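Local coordinates for protein putative alpha-L-fucosidase (Bacteroides thetaiotaomicron, PDB 3EYP) that probably hydrolyses alpha-L-fucosidic bonds with a TIM-barrel catalytic domain joined to a C-terminal beta-sandwich domain, at residues T138-R141 with Y142-Y145. Sequence-based numbering, arbitrary orientation.
Sequences TTER and YKEY
E140 and K143 both carry CG anti to the backbone N (chi1 -178° and 161°), so the two chains leave the helix side by side, pointing the same way. The glutamate then bends at chi2 and the lysine at chi3, which brings ammonium and carboxylate together. K143 NZ meets E140 OE2 at 2.7 Å, on the syn side but 34° out of the carboxylate plane, with OE1 of the same group 3.2 Å from NZ; CE of the lysine also lies against both oxygens. From the next turn E144 bends back until its OE2 is 3.5 Å from K143 NZ, a longer second salt bridge. E140 OE2 and E144 OE2 are 4.0 Å apart, and the ammonium shared by them probably offsets their repulsion. Cutting K143 back to an alanine is likely to leave the two carboxylates close together, their like charges no longer offset by the ammonium that both approach, and E140 freer to turn.

The backbone holds the usual alpha-helical i to i+4 hydrogen bonds. Y142 N to T138 O and K143 N to T139 O are both 2.8 Å, whereas E144 N to E140 O stretches to 3.3 Å. Y142 and Y145 turn to the buried side, where the edge of the Y145 ring takes Y142 CE1 in its plane; Y142 OH is hydrogen-bonded to K76, and W181 of helix 175-188 donates to K143 O. At the start of the helix T138 OG1 accepts from R141 N at 3.0 Å. This is a threonine N-cap followed by an i/i+3 salt bridge in the first turns of helix 139-155, within the TIM-barrel fucosidase domain.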
ATOM      1  N   THR A 138     -32.777  -1.455   8.484  1.00 42.29           N
ATOM      2  CA  THR A 138     -32.541  -2.909   8.361  1.00 44.53           C
ATOM      3  C   THR A 138     -31.358  -3.182   7.428  1.00 45.34           C
ATOM      4  O   THR A 138     -30.999  -2.375   6.557  1.00 45.24           O
ATOM      5  CB  THR A 138     -33.710  -3.719   7.783  1.00 43.72           C
ATOM      6  OG1 THR A 138     -33.868  -3.420   6.400  1.00 45.63           O
ATOM      7  CG2 THR A 138     -35.057  -3.491   8.556  1.00 45.30           C
ATOM      8  N   THR A 139     -30.813  -4.380   7.558  1.00 45.84           N
ATOM      9  CA  THR A 139     -29.605  -4.731   6.783  1.00 45.45           C
ATOM     10  C   THR A 139     -29.976  -4.738   5.317  1.00 44.18           C
ATOM     11  O   THR A 139     -29.269  -4.202   4.500  1.00 43.65           O
ATOM     12  CB  THR A 139     -28.917  -6.053   7.295  1.00 45.77           C
ATOM     13  OG1 THR A 139     -28.473  -5.815   8.637  1.00 48.52           O
ATOM     14  CG2 THR A 139     -27.691  -6.453   6.439  1.00 46.87           C
ATOM     15  N   GLU A 140     -31.140  -5.279   5.013  1.00 44.13           N
ATOM     16  CA  GLU A 140     -31.586  -5.427   3.634  1.00 45.16           C
ATOM     17  C   GLU A 140     -31.778  -4.046   3.001  1.00 43.27           C
ATOM     18  O   GLU A 140     -31.525  -3.806   1.794  1.00 44.48           O
ATOM     19  CB  GLU A 140     -32.914  -6.188   3.564  1.00 46.33           C
ATOM     20  CG  GLU A 140     -33.453  -6.441   2.181  1.00 51.93           C
ATOM     21  CD  GLU A 140     -32.557  -7.408   1.393  1.00 58.14           C
ATOM     22  OE1 GLU A 140     -31.590  -7.986   1.981  1.00 63.95           O
ATOM     23  OE2 GLU A 140     -32.808  -7.563   0.180  1.00 64.39           O
ATOM     24  N   ARG A 141     -32.258  -3.150   3.829  1.00 42.40           N
ATOM     25  CA  ARG A 141     -32.571  -1.788   3.379  1.00 42.51           C
ATOM     26  C   ARG A 141     -31.259  -1.041   3.123  1.00 41.83           C
ATOM     27  O   ARG A 141     -31.084  -0.294   2.165  1.00 41.06           O
ATOM     28  CB  ARG A 141     -33.386  -1.006   4.419  1.00 42.75           C
ATOM     29  CG  ARG A 141     -34.911  -1.110   4.401  1.00 47.94           C
ATOM     30  CD  ARG A 141     -35.481  -0.061   5.460  1.00 52.28           C
ATOM     31  NE  ARG A 141     -36.310   1.018   4.924  1.00 60.77           N
ATOM     32  CZ  ARG A 141     -36.151   2.328   5.147  1.00 63.55           C
ATOM     33  NH1 ARG A 141     -35.160   2.790   5.906  1.00 67.45           N
ATOM     34  NH2 ARG A 141     -37.010   3.181   4.604  1.00 67.50           N
ATOM     35  N   TYR A 142     -30.344  -1.255   4.033  1.00 42.14           N
ATOM     36  CA  TYR A 142     -29.093  -0.536   4.016  1.00 41.48           C
ATOM     37  C   TYR A 142     -28.292  -1.055   2.823  1.00 41.42           C
ATOM     38  O   TYR A 142     -27.541  -0.337   2.174  1.00 39.89           O
ATOM     39  CB  TYR A 142     -28.314  -0.734   5.308  1.00 40.79           C
ATOM     40  CG  TYR A 142     -26.937  -0.069   5.208  1.00 42.55           C
ATOM     41  CD1 TYR A 142     -26.812   1.319   5.298  1.00 40.58           C
ATOM     42  CD2 TYR A 142     -25.785  -0.799   4.944  1.00 41.03           C
ATOM     43  CE1 TYR A 142     -25.596   1.939   5.192  1.00 40.24           C
ATOM     44  CE2 TYR A 142     -24.560  -0.167   4.802  1.00 39.68           C
ATOM     45  CZ  TYR A 142     -24.478   1.220   4.939  1.00 41.42           C
ATOM     46  OH  TYR A 142     -23.269   1.897   4.849  1.00 39.03           O
ATOM     47  N   LYS A 143     -28.438  -2.350   2.573  1.00 43.30           N
ATOM     48  CA  LYS A 143     -27.782  -2.975   1.419  1.00 42.17           C
ATOM     49  C   LYS A 143     -28.189  -2.238   0.171  1.00 42.87           C
ATOM     50  O   LYS A 143     -27.348  -1.896  -0.663  1.00 42.85           O
ATOM     51  CB  LYS A 143     -28.149  -4.454   1.270  1.00 44.05           C
ATOM     52  CG  LYS A 143     -27.872  -5.030  -0.133  1.00 45.99           C
ATOM     53  CD  LYS A 143     -28.388  -6.429  -0.319  1.00 49.89           C
ATOM     54  CE  LYS A 143     -29.890  -6.464  -0.554  1.00 54.22           C
ATOM     55  NZ  LYS A 143     -30.336  -7.836  -0.960  1.00 58.72           N
ATOM     56  N   GLU A 144     -29.477  -1.965   0.014  1.00 41.70           N
ATOM     57  CA  GLU A 144     -29.910  -1.217  -1.193  1.00 42.54           C
ATOM     58  C   GLU A 144     -29.418   0.227  -1.227  1.00 42.00           C
ATOM     59  O   GLU A 144     -29.053   0.718  -2.267  1.00 40.78           O
ATOM     60  CB  GLU A 144     -31.442  -1.213  -1.381  1.00 44.03           C
ATOM     61  CG  GLU A 144     -32.047  -2.573  -1.380  1.00 49.73           C
ATOM     62  CD  GLU A 144     -31.489  -3.468  -2.491  1.00 58.33           C
ATOM     63  OE1 GLU A 144     -31.181  -2.970  -3.617  1.00 61.34           O
ATOM     64  OE2 GLU A 144     -31.335  -4.681  -2.207  1.00 67.63           O
ATOM     65  N   TYR A 145     -29.430   0.892  -0.069  1.00 42.11           N
ATOM     66  CA  TYR A 145     -28.970   2.304   0.046  1.00 41.31           C
ATOM     67  C   TYR A 145     -27.515   2.415  -0.411  1.00 40.92           C
ATOM     68  O   TYR A 145     -27.118   3.227  -1.278  1.00 39.59           O
ATOM     69  CB  TYR A 145     -29.060   2.812   1.516  1.00 41.07           C
ATOM     70  CG  TYR A 145     -28.328   4.140   1.820  1.00 41.05           C
ATOM     71  CD1 TYR A 145     -28.745   5.328   1.240  1.00 41.63           C
ATOM     72  CD2 TYR A 145     -27.241   4.197   2.694  1.00 41.73           C
ATOM     73  CE1 TYR A 145     -28.114   6.513   1.491  1.00 38.86           C
ATOM     74  CE2 TYR A 145     -26.590   5.379   2.953  1.00 39.01           C
ATOM     75  CZ  TYR A 145     -27.025   6.544   2.344  1.00 38.19           C
ATOM     76  OH  TYR A 145     -26.466   7.758   2.598  1.00 40.86           O
TER